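PDB 3HF7: hemolysins related proteins containing CBS domains from Klebsiella pneumoniae subsp. pneumoniae, which is of unknown function but binds adenosine monophosphate through the CBS-domain pair held in this chain, part of a longer membrane protein. Local coordinates for residues V9-I14 and S44-I49; I38-D43 and A48-R53; V105-E108 and I112-L115. All coordinates share one frame; numbering follows the deposited sequence.

Interaction 1 of 3, residues V9-I14 and S44-I49; sequences VPRNEI and SLDDAI. With AMP (adenosine monophosphate), chain B.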
ATOM      1  N   VAL A   9       3.951   9.204   3.236  1.00 31.06           N
ATOM      2  CA  VAL A   9       5.181   8.551   3.691  1.00 30.43           C
ATOM      3  C   VAL A   9       6.105   8.472   2.467  1.00 30.12           C
ATOM      4  O   VAL A   9       5.678   7.995   1.408  1.00 30.34           O
ATOM      5  CB  VAL A   9       4.890   7.125   4.221  1.00 30.34           C
ATOM      6  CG1 VAL A   9       6.181   6.339   4.470  1.00 30.57           C
ATOM      7  CG2 VAL A   9       4.059   7.184   5.489  1.00 29.98           C
ATOM      8  N   PRO A  10       7.360   8.941   2.597  1.00 29.54           N
ATOM      9  CA  PRO A  10       8.219   9.007   1.412  1.00 29.25           C
ATOM     10  C   PRO A  10       8.503   7.628   0.827  1.00 29.11           C
ATOM     11  O   PRO A  10       8.583   6.639   1.563  1.00 28.47           O
ATOM     12  CB  PRO A  10       9.516   9.635   1.938  1.00 29.24           C
ATOM     13  CG  PRO A  10       9.164  10.224   3.265  1.00 29.17           C
ATOM     14  CD  PRO A  10       8.067   9.373   3.817  1.00 29.66           C
ATOM     15  N   ARG A  11       8.652   7.581  -0.494  1.00 29.11           N
ATOM     16  CA  ARG A  11       8.865   6.332  -1.216  1.00 29.38           C
ATOM     17  C   ARG A  11       9.834   5.382  -0.499  1.00 29.97           C
ATOM     18  O   ARG A  11       9.502   4.222  -0.267  1.00 30.48           O
ATOM     19  CB  ARG A  11       9.329   6.647  -2.637  1.00 29.26           C
ATOM     20  CG  ARG A  11       9.875   5.464  -3.445  1.00 27.90           C
ATOM     21  CD  ARG A  11      10.384   6.012  -4.767  1.00 26.44           C
ATOM     22  NE  ARG A  11      10.964   4.975  -5.616  1.00 26.05           N
ATOM     23  CZ  ARG A  11      10.486   4.648  -6.811  1.00 26.10           C
ATOM     24  NH1 ARG A  11       9.404   5.270  -7.289  1.00 25.72           N
ATOM     25  NH2 ARG A  11      11.076   3.690  -7.522  1.00 24.34           N
ATOM     26  N   ASN A  12      11.017   5.884  -0.137  1.00 30.10           N
ATOM     27  CA  ASN A  12      12.047   5.096   0.573  1.00 30.05           C
ATOM     28  C   ASN A  12      11.556   4.365   1.834  1.00 29.76           C
ATOM     29  O   ASN A  12      12.147   3.365   2.258  1.00 30.20           O
ATOM     30  CB  ASN A  12      13.248   5.990   0.939  1.00 30.37           C
ATOM     31  CG  ASN A  12      12.835   7.424   1.357  1.00 31.83           C
ATOM     32  OD1 ASN A  12      12.256   8.194   0.558  1.00 32.67           O
ATOM     33  ND2 ASN A  12      13.156   7.789   2.599  1.00 31.48           N
ATOM     34  N   GLU A  13      10.482   4.872   2.428  1.00 28.74           N
ATOM     35  CA  GLU A  13      10.000   4.379   3.703  1.00 27.85           C
ATOM     36  C   GLU A  13       8.757   3.517   3.554  1.00 27.16           C
ATOM     37  O   GLU A  13       8.113   3.164   4.545  1.00 26.91           O
ATOM     38  CB  GLU A  13       9.642   5.552   4.585  1.00 28.25           C
ATOM     39  CG  GLU A  13      10.644   6.653   4.574  1.00 29.22           C
ATOM     40  CD  GLU A  13      10.941   7.104   5.970  1.00 30.98           C
ATOM     41  OE1 GLU A  13      10.415   8.163   6.395  1.00 30.48           O
ATOM     42  OE2 GLU A  13      11.673   6.356   6.652  1.00 32.68           O
ATOM     43  N   ILE A  14       8.401   3.201   2.316  1.00 26.25           N
ATOM     44  CA  ILE A  14       7.271   2.335   2.056  1.00 25.16           C
ATOM     45  C   ILE A  14       7.681   0.900   2.356  1.00 25.33           C
ATOM     46  O   ILE A  14       8.650   0.394   1.783  1.00 25.70           O
ATOM     47  CB  ILE A  14       6.786   2.473   0.601  1.00 24.66           C
ATOM     48  CG1 ILE A  14       6.324   3.909   0.346  1.00 24.00           C
ATOM     49  CG2 ILE A  14       5.650   1.532   0.334  1.00 24.41           C
ATOM     50  CD1 ILE A  14       5.711   4.179  -1.020  1.00 22.22           C
ATOM     51  N   SER A  44      11.398  -3.834  -7.573  1.00 28.20           N
ATOM     52  CA  SER A  44      11.397  -2.525  -6.953  1.00 28.00           C
ATOM     53  C   SER A  44      10.072  -1.820  -7.191  1.00 27.89           C
ATOM     54  O   SER A  44       9.213  -2.303  -7.935  1.00 27.62           O
ATOM     55  CB  SER A  44      12.548  -1.661  -7.492  1.00 28.02           C
ATOM     56  OG  SER A  44      12.250  -1.170  -8.792  1.00 27.70           O
ATOM     57  N   LEU A  45       9.940  -0.646  -6.579  1.00 27.87           N
ATOM     58  CA  LEU A  45       8.745   0.160  -6.692  1.00 27.88           C
ATOM     59  C   LEU A  45       8.544   0.720  -8.099  1.00 28.24           C
ATOM     60  O   LEU A  45       7.607   1.480  -8.354  1.00 29.08           O
ATOM     61  CB  LEU A  45       8.757   1.251  -5.622  1.00 27.74           C
ATOM     62  CG  LEU A  45       8.420   0.663  -4.242  1.00 27.30           C
ATOM     63  CD1 LEU A  45       8.627   1.666  -3.108  1.00 26.19           C
ATOM     64  CD2 LEU A  45       7.004   0.069  -4.211  1.00 25.47           C
ATOM     65  N   ASP A  46       9.409   0.316  -9.021  1.00 28.14           N
ATOM     66  CA  ASP A  46       9.171   0.567 -10.424  1.00 28.23           C
ATOM     67  C   ASP A  46       8.135  -0.388 -10.932  1.00 28.18           C
ATOM     68  O   ASP A  46       7.593  -0.202 -12.016  1.00 28.42           O
ATOM     69  CB  ASP A  46      10.435   0.334 -11.208  1.00 28.46           C
ATOM     70  CG  ASP A  46      11.438   1.420 -11.002  1.00 29.73           C
ATOM     71  OD1 ASP A  46      11.120   2.428 -10.311  1.00 30.79           O
ATOM     72  OD2 ASP A  46      12.547   1.259 -11.546  1.00 30.47           O
ATOM     73  N   ASP A  47       7.881  -1.436 -10.160  1.00 28.12           N
ATOM     74  CA  ASP A  47       6.919  -2.435 -10.565  1.00 28.12           C
ATOM     75  C   ASP A  47       6.010  -2.886  -9.413  1.00 27.88           C
ATOM     76  O   ASP A  47       5.933  -4.077  -9.092  1.00 28.21           O
ATOM     77  CB  ASP A  47       7.632  -3.620 -11.227  1.00 28.07           C
ATOM     78  CG  ASP A  47       6.692  -4.473 -12.051  1.00 28.75           C
ATOM     79  OD1 ASP A  47       5.506  -4.102 -12.212  1.00 29.75           O
ATOM     80  OD2 ASP A  47       7.135  -5.523 -12.544  1.00 30.14           O
ATOM     81  N   ALA A  48       5.319  -1.925  -8.809  1.00 27.52           N
ATOM     82  CA  ALA A  48       4.317  -2.223  -7.792  1.00 27.16           C
ATOM     83  C   ALA A  48       3.168  -3.004  -8.417  1.00 27.24           C
ATOM     84  O   ALA A  48       2.694  -2.683  -9.505  1.00 27.51           O
ATOM     85  CB  ALA A  48       3.812  -0.962  -7.165  1.00 27.03           C
ATOM     86  N   ILE A  49       2.727  -4.042  -7.726  1.00 27.33           N
ATOM     87  CA  ILE A  49       1.717  -4.933  -8.279  1.00 27.52           C
ATOM     88  C   ILE A  49       0.356  -4.822  -7.582  1.00 27.58           C
ATOM     89  O   ILE A  49      -0.676  -4.674  -8.239  1.00 28.10           O
ATOM     90  CB  ILE A  49       2.192  -6.389  -8.252  1.00 27.26           C
ATOM     91  CG1 ILE A  49       3.523  -6.489  -8.985  1.00 26.94           C
ATOM     92  CG2 ILE A  49       1.119  -7.305  -8.843  1.00 27.48           C
ATOM     93  CD1 ILE A  49       3.720  -7.768  -9.736  1.00 27.82           C
TER
HETATM   94  P   AMP B   1      -0.987   0.967  10.277  1.00 74.49           P
HETATM   95  O1P AMP B   1       0.406   0.772  10.854  1.00 73.97           O
HETATM   96  O2P AMP B   1      -1.307   0.143   9.052  1.00 74.62           O
HETATM   97  O3P AMP B   1      -2.114   0.982  11.273  1.00 74.98           O
HETATM   98  O5' AMP B   1      -0.994   2.500   9.749  1.00 74.75           O
HETATM   99  C5' AMP B   1      -0.354   3.566  10.467  1.00 71.19           C
HETATM  100  C4' AMP B   1       0.247   4.595   9.509  1.00 69.25           C
HETATM  101  O4' AMP B   1       1.523   4.162   9.036  1.00 67.86           O
HETATM  102  C3' AMP B   1      -0.603   4.864   8.265  1.00 69.96           C
HETATM  103  O3' AMP B   1      -1.527   5.962   8.413  1.00 71.65           O
HETATM  104  C2' AMP B   1       0.422   5.163   7.194  1.00 68.72           C
HETATM  105  O2' AMP B   1       0.680   6.558   7.122  1.00 68.33           O
HETATM  106  C1' AMP B   1       1.690   4.470   7.643  1.00 68.20           C
HETATM  107  N9  AMP B   1       1.795   3.261   6.783  1.00 67.70           N
HETATM  108  C8  AMP B   1       0.774   2.413   6.577  1.00 67.92           C
HETATM  109  N7  AMP B   1       1.127   1.410   5.745  1.00 68.20           N
HETATM  110  C5  AMP B   1       2.397   1.604   5.388  1.00 67.22           C
HETATM  111  C6  AMP B   1       3.345   0.892   4.515  1.00 67.17           C
HETATM  112  N6  AMP B   1       2.969  -0.246   3.878  1.00 66.17           N
HETATM  113  N1  AMP B   1       4.588   1.417   4.397  1.00 68.02           N
HETATM  114  C2  AMP B   1       4.958   2.551   5.039  1.00 68.14           C
HETATM  115  N3  AMP B   1       4.127   3.251   5.841  1.00 68.29           N
HETATM  116  C4  AMP B   1       2.846   2.833   6.063  1.00 67.64           C
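R11 and L45 bury most of the surface here, and R11 also reaches D46. The two segments stay well apart as backbones, with the CA atoms of R11 and L45 8.3 Å from each other, so side chains bridge them. R11 can be followed from its root. CB points toward 44-49. CG lies anti to the backbone N (chi1 168°) and passes 4.0 Å from L45 CD1. The chain then stays extended through CD to NE, which takes the guanidinium beyond the leucine methyls. CZ lies over L45 CB at 4.0 Å, and L45 CB covers one face of the guanidinium, near its rim. The two side chains lie alongside each other and run opposite ways. At the tip, NH2 donates to D46 OD1 at 3.1 Å, a hydrogen bond within a salt bridge. OD1 lies in the guanidinium plane. NH2 approaches it from the syn side, 34° out of the carboxylate plane. The two flat groups are not coplanar, and their planes are 62° apart. NH1 is hydrogen-bonded to I112 O, so the guanidinium is gripped from two parts of the chain. L45 CD1 also packs on I14 CB at 4.2 Å.

The 9-14 side of the contact continues into the AMP pocket. E13 O comes 3.3 Å from AMP C2, I14 CA lies 3.7 Å from AMP N1, and V9 CG2 touches the ribose at O2'. V15, H35 and D120 are among the residues that bind the nucleotide by hydrogen bonds. Residues 9-10 form an edge strand beside strand 112-117, and I14 packs on I112 and L115 of that strand. L45 and I14 both touch V39 of strand 37-41, so this surface contact spans the two sheets of the CBS pair.

Interaction 2 of 3, residues I38-D43 and A48-R53; sequences IVLYRD and AISMLR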
ATOM      1  N   ILE A  38       0.493  -3.661   2.926  1.00 25.41           N
ATOM      2  CA  ILE A  38       1.865  -3.575   2.409  1.00 25.16           C
ATOM      3  C   ILE A  38       1.902  -3.848   0.928  1.00 25.18           C
ATOM      4  O   ILE A  38       1.080  -4.603   0.415  1.00 25.34           O
ATOM      5  CB  ILE A  38       2.829  -4.556   3.082  1.00 25.00           C
ATOM      6  CG1 ILE A  38       2.225  -5.957   3.109  1.00 24.72           C
ATOM      7  CG2 ILE A  38       3.228  -4.050   4.465  1.00 25.48           C
ATOM      8  CD1 ILE A  38       3.116  -6.986   2.542  1.00 24.40           C
ATOM      9  N   VAL A  39       2.884  -3.245   0.253  1.00 25.31           N
ATOM     10  CA  VAL A  39       2.962  -3.304  -1.200  1.00 24.91           C
ATOM     11  C   VAL A  39       3.624  -4.604  -1.629  1.00 25.05           C
ATOM     12  O   VAL A  39       4.655  -5.001  -1.084  1.00 25.55           O
ATOM     13  CB  VAL A  39       3.706  -2.069  -1.808  1.00 24.73           C
ATOM     14  CG1 VAL A  39       3.606  -2.067  -3.332  1.00 24.04           C
ATOM     15  CG2 VAL A  39       3.155  -0.764  -1.256  1.00 24.16           C
ATOM     16  N   LEU A  40       3.007  -5.272  -2.597  1.00 24.83           N
ATOM     17  CA  LEU A  40       3.638  -6.382  -3.294  1.00 24.47           C
ATOM     18  C   LEU A  40       4.205  -5.852  -4.602  1.00 24.85           C
ATOM     19  O   LEU A  40       3.492  -5.216  -5.389  1.00 24.71           O
ATOM     20  CB  LEU A  40       2.617  -7.495  -3.551  1.00 23.71           C
ATOM     21  CG  LEU A  40       1.917  -8.117  -2.333  1.00 22.61           C
ATOM     22  CD1 LEU A  40       0.946  -9.213  -2.800  1.00 21.20           C
ATOM     23  CD2 LEU A  40       2.919  -8.655  -1.282  1.00 18.52           C
ATOM     24  N   TYR A  41       5.489  -6.093  -4.827  1.00 25.39           N
ATOM     25  CA  TYR A  41       6.118  -5.678  -6.075  1.00 26.19           C
ATOM     26  C   TYR A  41       7.146  -6.701  -6.572  1.00 27.16           C
ATOM     27  O   TYR A  41       7.593  -7.590  -5.826  1.00 27.18           O
ATOM     28  CB  TYR A  41       6.802  -4.323  -5.891  1.00 26.10           C
ATOM     29  CG  TYR A  41       7.911  -4.336  -4.862  1.00 26.37           C
ATOM     30  CD1 TYR A  41       9.187  -4.829  -5.176  1.00 27.54           C
ATOM     31  CD2 TYR A  41       7.691  -3.866  -3.574  1.00 25.82           C
ATOM     32  CE1 TYR A  41      10.201  -4.838  -4.221  1.00 26.75           C
ATOM     33  CE2 TYR A  41       8.695  -3.885  -2.620  1.00 24.75           C
ATOM     34  CZ  TYR A  41       9.928  -4.365  -2.944  1.00 25.45           C
ATOM     35  OH  TYR A  41      10.900  -4.358  -1.978  1.00 27.70           O
ATOM     36  N   ARG A  42       7.537  -6.549  -7.829  1.00 27.64           N
ATOM     37  CA  ARG A  42       8.565  -7.376  -8.395  1.00 28.31           C
ATOM     38  C   ARG A  42       9.810  -6.497  -8.606  1.00 28.44           C
ATOM     39  O   ARG A  42       9.813  -5.600  -9.461  1.00 28.39           O
ATOM     40  CB  ARG A  42       8.049  -7.955  -9.705  1.00 28.44           C
ATOM     41  CG  ARG A  42       8.665  -9.274 -10.127  1.00 30.74           C
ATOM     42  CD  ARG A  42       7.895  -9.847 -11.324  1.00 34.27           C
ATOM     43  NE  ARG A  42       7.212  -8.773 -12.053  1.00 36.76           N
ATOM     44  CZ  ARG A  42       5.896  -8.714 -12.297  1.00 38.03           C
ATOM     45  NH1 ARG A  42       5.071  -9.687 -11.903  1.00 38.34           N
ATOM     46  NH2 ARG A  42       5.408  -7.672 -12.964  1.00 38.70           N
ATOM     47  N   ASP A  43      10.851  -6.742  -7.803  1.00 28.25           N
ATOM     48  CA  ASP A  43      12.165  -6.087  -7.953  1.00 28.21           C
ATOM     49  C   ASP A  43      12.305  -4.746  -7.257  1.00 28.31           C
ATOM     50  O   ASP A  43      13.233  -4.528  -6.474  1.00 28.47           O
ATOM     51  CB  ASP A  43      12.529  -5.906  -9.422  1.00 28.32           C
ATOM     52  CG  ASP A  43      12.885  -7.205 -10.088  1.00 28.60           C
ATOM     53  OD1 ASP A  43      13.442  -8.082  -9.392  1.00 28.54           O
ATOM     54  OD2 ASP A  43      12.618  -7.348 -11.304  1.00 28.85           O
ATOM     55  N   ALA A  48       5.319  -1.925  -8.809  1.00 27.52           N
ATOM     56  CA  ALA A  48       4.317  -2.223  -7.792  1.00 27.16           C
ATOM     57  C   ALA A  48       3.168  -3.004  -8.417  1.00 27.24           C
ATOM     58  O   ALA A  48       2.694  -2.683  -9.505  1.00 27.51           O
ATOM     59  CB  ALA A  48       3.812  -0.962  -7.165  1.00 27.03           C
ATOM     60  N   ILE A  49       2.727  -4.042  -7.726  1.00 27.33           N
ATOM     61  CA  ILE A  49       1.717  -4.933  -8.279  1.00 27.52           C
ATOM     62  C   ILE A  49       0.356  -4.822  -7.582  1.00 27.58           C
ATOM     63  O   ILE A  49      -0.676  -4.674  -8.239  1.00 28.10           O
ATOM     64  CB  ILE A  49       2.192  -6.389  -8.252  1.00 27.26           C
ATOM     65  CG1 ILE A  49       3.523  -6.489  -8.985  1.00 26.94           C
ATOM     66  CG2 ILE A  49       1.119  -7.305  -8.843  1.00 27.48           C
ATOM     67  CD1 ILE A  49       3.720  -7.768  -9.736  1.00 27.82           C
ATOM     68  N   SER A  50       0.359  -4.893  -6.255  1.00 27.48           N
ATOM     69  CA  SER A  50      -0.876  -4.870  -5.498  1.00 26.95           C
ATOM     70  C   SER A  50      -0.656  -4.428  -4.063  1.00 26.45           C
ATOM     71  O   SER A  50       0.475  -4.320  -3.588  1.00 26.13           O
ATOM     72  CB  SER A  50      -1.522  -6.250  -5.542  1.00 27.13           C
ATOM     73  OG  SER A  50      -0.549  -7.241  -5.280  1.00 28.09           O
ATOM     74  N   MET A  51      -1.760  -4.144  -3.379  1.00 26.37           N
ATOM     75  CA  MET A  51      -1.719  -3.770  -1.976  1.00 26.11           C
ATOM     76  C   MET A  51      -2.366  -4.907  -1.192  1.00 26.54           C
ATOM     77  O   MET A  51      -3.479  -5.328  -1.510  1.00 27.17           O
ATOM     78  CB  MET A  51      -2.445  -2.440  -1.765  1.00 24.92           C
ATOM     79  CG  MET A  51      -2.305  -1.867  -0.389  1.00 23.05           C
ATOM     80  SD  MET A  51      -0.697  -1.119  -0.054  1.00 22.83           S
ATOM     81  CE  MET A  51      -0.707   0.221  -1.259  1.00 20.94           C
ATOM     82  N   LEU A  52      -1.654  -5.428  -0.197  1.00 26.99           N
ATOM     83  CA  LEU A  52      -2.069  -6.657   0.476  1.00 27.53           C
ATOM     84  C   LEU A  52      -2.438  -6.325   1.895  1.00 27.54           C
ATOM     85  O   LEU A  52      -1.632  -5.723   2.623  1.00 27.14           O
ATOM     86  CB  LEU A  52      -0.920  -7.676   0.454  1.00 27.98           C
ATOM     87  CG  LEU A  52      -1.064  -9.190   0.726  1.00 28.38           C
ATOM     88  CD1 LEU A  52      -0.517  -9.584   2.090  1.00 28.31           C
ATOM     89  CD2 LEU A  52      -2.480  -9.734   0.520  1.00 29.01           C
ATOM     90  N   ARG A  53      -3.664  -6.684   2.281  1.00 27.72           N
ATOM     91  CA  ARG A  53      -4.075  -6.492   3.660  1.00 27.80           C
ATOM     92  C   ARG A  53      -3.459  -7.614   4.432  1.00 27.82           C
ATOM     93  O   ARG A  53      -3.797  -8.776   4.231  1.00 27.79           O
ATOM     94  CB  ARG A  53      -5.587  -6.480   3.792  1.00 27.93           C
ATOM     95  CG  ARG A  53      -6.175  -5.269   3.135  1.00 28.28           C
ATOM     96  CD  ARG A  53      -7.666  -5.312   3.066  1.00 29.95           C
ATOM     97  NE  ARG A  53      -8.118  -6.102   1.930  1.00 32.03           N
ATOM     98  CZ  ARG A  53      -8.682  -7.304   2.040  1.00 34.28           C
ATOM     99  NH1 ARG A  53      -8.869  -7.846   3.241  1.00 33.82           N
ATOM    100  NH2 ARG A  53      -9.068  -7.963   0.946  1.00 35.00           N
TER
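L40 packs against L52 on one face of a beta hairpin, and V39, Y41, A48 and M51 line the other. Strands 38-41 and 48-53 run antiparallel at 146°, with their axes 4.5 Å apart at the closest. On the face of L40 and L52, the end of L40 fits across the strand into the dip between S50 OG and L52 CB. Its CD1 lies 3.5 Å from S50 OG, and its CG packs 4.0 Å from L52 CB. I38 lines the same face beside L52. On the face of V39 and M51, the two methyls of V39 part. CG1 meets the small A48 CB at 4.0 Å. CG2 meets M51 CE, also at 4.0 Å. Y41 CB rests on A48 CA at 3.8 Å. M51 leaves its backbone with CG anti to N and then bends at chi2 (75°) and chi3, so its sulfur and methyl fold back against V39 and the I38 carbonyl.

A classic beta bulge breaks the regular pairing. I49 and S50 both face L40, and L40 O accepts from I49 N at 2.7 Å and from S50 N at 3.3 Å. At the bulge I49 CD1 reaches R42. It lies over one face of the R42 guanidinium, whose NH2 forms a salt bridge with D47.

The hairpin is part of a three-stranded sheet, in which strand 37-41 lies between strands 16-18 and 48-53. Helix 23-31 covers the face of I38 and L52 through L30. I38 also touches AMP, and R53 is the N-cap residue of helix 54-61.

Interaction 3 of 3, residues V105-E108 and I112-L115; sequences VVDE and IQGL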
ATOM      1  N   VAL A 105       1.086   7.481  -3.995  1.00 21.30           N
ATOM      2  CA  VAL A 105       1.235   8.765  -4.681  1.00 22.10           C
ATOM      3  C   VAL A 105       2.173   8.629  -5.858  1.00 22.65           C
ATOM      4  O   VAL A 105       3.296   8.153  -5.729  1.00 22.42           O
ATOM      5  CB  VAL A 105       1.748   9.886  -3.763  1.00 22.04           C
ATOM      6  CG1 VAL A 105       2.074  11.150  -4.584  1.00 22.16           C
ATOM      7  CG2 VAL A 105       0.705  10.192  -2.699  1.00 22.35           C
ATOM      8  N   VAL A 106       1.694   9.075  -7.008  1.00 23.83           N
ATOM      9  CA  VAL A 106       2.381   8.814  -8.245  1.00 24.69           C
ATOM     10  C   VAL A 106       2.562  10.043  -9.139  1.00 25.17           C
ATOM     11  O   VAL A 106       1.717  10.931  -9.227  1.00 25.36           O
ATOM     12  CB  VAL A 106       1.720   7.625  -8.985  1.00 24.61           C
ATOM     13  CG1 VAL A 106       0.829   8.105 -10.114  1.00 24.62           C
ATOM     14  CG2 VAL A 106       2.775   6.681  -9.487  1.00 24.20           C
ATOM     15  N   ASP A 107       3.720  10.049  -9.772  1.00 26.01           N
ATOM     16  CA  ASP A 107       4.159  10.992 -10.770  1.00 26.44           C
ATOM     17  C   ASP A 107       3.293  10.988 -11.993  1.00 26.62           C
ATOM     18  O   ASP A 107       2.460  10.103 -12.159  1.00 26.74           O
ATOM     19  CB  ASP A 107       5.465  10.430 -11.262  1.00 26.85           C
ATOM     20  CG  ASP A 107       6.470  11.446 -11.449  1.00 28.47           C
ATOM     21  OD1 ASP A 107       6.554  12.331 -10.575  1.00 29.68           O
ATOM     22  OD2 ASP A 107       7.193  11.345 -12.460  1.00 32.53           O
ATOM     23  N   GLU A 108       3.551  11.924 -12.903  1.00 26.99           N
ATOM     24  CA  GLU A 108       2.973  11.828 -14.237  1.00 27.56           C
ATOM     25  C   GLU A 108       3.818  10.904 -15.093  1.00 27.43           C
ATOM     26  O   GLU A 108       3.465  10.607 -16.230  1.00 27.62           O
ATOM     27  CB  GLU A 108       2.871  13.182 -14.906  1.00 28.03           C
ATOM     28  CG  GLU A 108       3.264  14.308 -14.001  1.00 30.29           C
ATOM     29  CD  GLU A 108       4.692  14.716 -14.214  1.00 32.44           C
ATOM     30  OE1 GLU A 108       5.166  15.611 -13.482  1.00 34.52           O
ATOM     31  OE2 GLU A 108       5.331  14.158 -15.130  1.00 32.72           O
ATOM     32  N   ILE A 112       6.275   6.361  -8.332  1.00 24.28           N
ATOM     33  CA  ILE A 112       5.764   6.398  -6.979  1.00 23.48           C
ATOM     34  C   ILE A 112       6.604   7.314  -6.131  1.00 23.68           C
ATOM     35  O   ILE A 112       7.822   7.142  -6.062  1.00 23.85           O
ATOM     36  CB  ILE A 112       5.733   5.012  -6.355  1.00 23.44           C
ATOM     37  CG1 ILE A 112       4.926   4.055  -7.245  1.00 23.97           C
ATOM     38  CG2 ILE A 112       5.104   5.069  -4.978  1.00 23.24           C
ATOM     39  CD1 ILE A 112       5.063   2.592  -6.863  1.00 24.62           C
ATOM     40  N   GLN A 113       5.941   8.295  -5.510  1.00 23.72           N
ATOM     41  CA  GLN A 113       6.574   9.290  -4.622  1.00 23.68           C
ATOM     42  C   GLN A 113       6.396   8.929  -3.147  1.00 24.09           C
ATOM     43  O   GLN A 113       7.276   9.206  -2.314  1.00 23.91           O
ATOM     44  CB  GLN A 113       5.965  10.686  -4.827  1.00 23.15           C
ATOM     45  CG  GLN A 113       5.975  11.171  -6.247  1.00 23.01           C
ATOM     46  CD  GLN A 113       7.385  11.328  -6.783  1.00 22.19           C
ATOM     47  OE1 GLN A 113       8.155  12.164  -6.300  1.00 20.78           O
ATOM     48  NE2 GLN A 113       7.734  10.518  -7.777  1.00 20.41           N
ATOM     49  N   GLY A 114       5.241   8.350  -2.816  1.00 24.06           N
ATOM     50  CA  GLY A 114       4.980   7.996  -1.433  1.00 24.36           C
ATOM     51  C   GLY A 114       3.686   7.260  -1.175  1.00 24.79           C
ATOM     52  O   GLY A 114       2.981   6.829  -2.103  1.00 24.92           O
ATOM     53  N   LEU A 115       3.370   7.123   0.105  1.00 24.75           N
ATOM     54  CA  LEU A 115       2.161   6.443   0.538  1.00 24.74           C
ATOM     55  C   LEU A 115       1.310   7.444   1.331  1.00 24.86           C
ATOM     56  O   LEU A 115       1.830   8.193   2.161  1.00 24.98           O
ATOM     57  CB  LEU A 115       2.567   5.251   1.399  1.00 24.41           C
ATOM     58  CG  LEU A 115       1.646   4.250   2.086  1.00 24.08           C
ATOM     59  CD1 LEU A 115       0.349   4.853   2.559  1.00 23.92           C
ATOM     60  CD2 LEU A 115       1.391   3.075   1.163  1.00 23.76           C
TER
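V105 and Q113 meet in a beta hairpin with a classic bulge, within the sequence range of the CBS domain. V105 has the most surface buried here, followed by Q113. Strands 102-106 and 112-117 pair antiparallel, and both Q113 and G114 face V105. The backbone of V105 is held at both ends. Its N donates to G114 O at 2.8 Å, and its O accepts from Q113 N at 2.7 Å. The same oxygen also lies 3.3 Å from I112 CA, a CH...O contact. The V105 side chain stands across that of Q113 at about a right angle. Its CG1 methyl, anti to the backbone N (chi1 172°), meets Q113 CB at 3.9 Å. G114 has no side chain, and V105 CB comes 3.7 Å from G114 O. M8 touches both V105 and Q113.

Next along the chain come V106 and D107. V106 CG2 lies beside I112 CG1 at 4.1 Å, in a non-hydrogen-bonded pair. I112 also touches L45 and L104. Q113 bends at chi2 (-63°), which swings its amide back toward D107. NE2 is hydrogen-bonded to D111 O, and D107 OD2 accepts from Y109 N, so each group is held by the turn that joins the strands. The carboxylate and amide planes are 22° apart, and D107 OD1 lies 3.5 Å from Q113 NE2.

Overall arrangement
Interactions 2 and 3 are both bulged antiparallel hairpins, one in each sheet of the chain, while interaction 1 joins the two sheets at the surface. Interaction 2 is the most buried and rests on backbone bonds and apolar side chains. Interaction 3 is partly buried and has a polar fringe. Interaction 1 combines one salt bridge with apolar packing by L45. It shares A48 and I49 with interaction 2. It meets interaction 3 through backbone pairing of strand 9-10 with strand 112-117. The two hairpins touch directly where A48 packs on I112. Interactions 1 and 2 contribute residues to the AMP pocket.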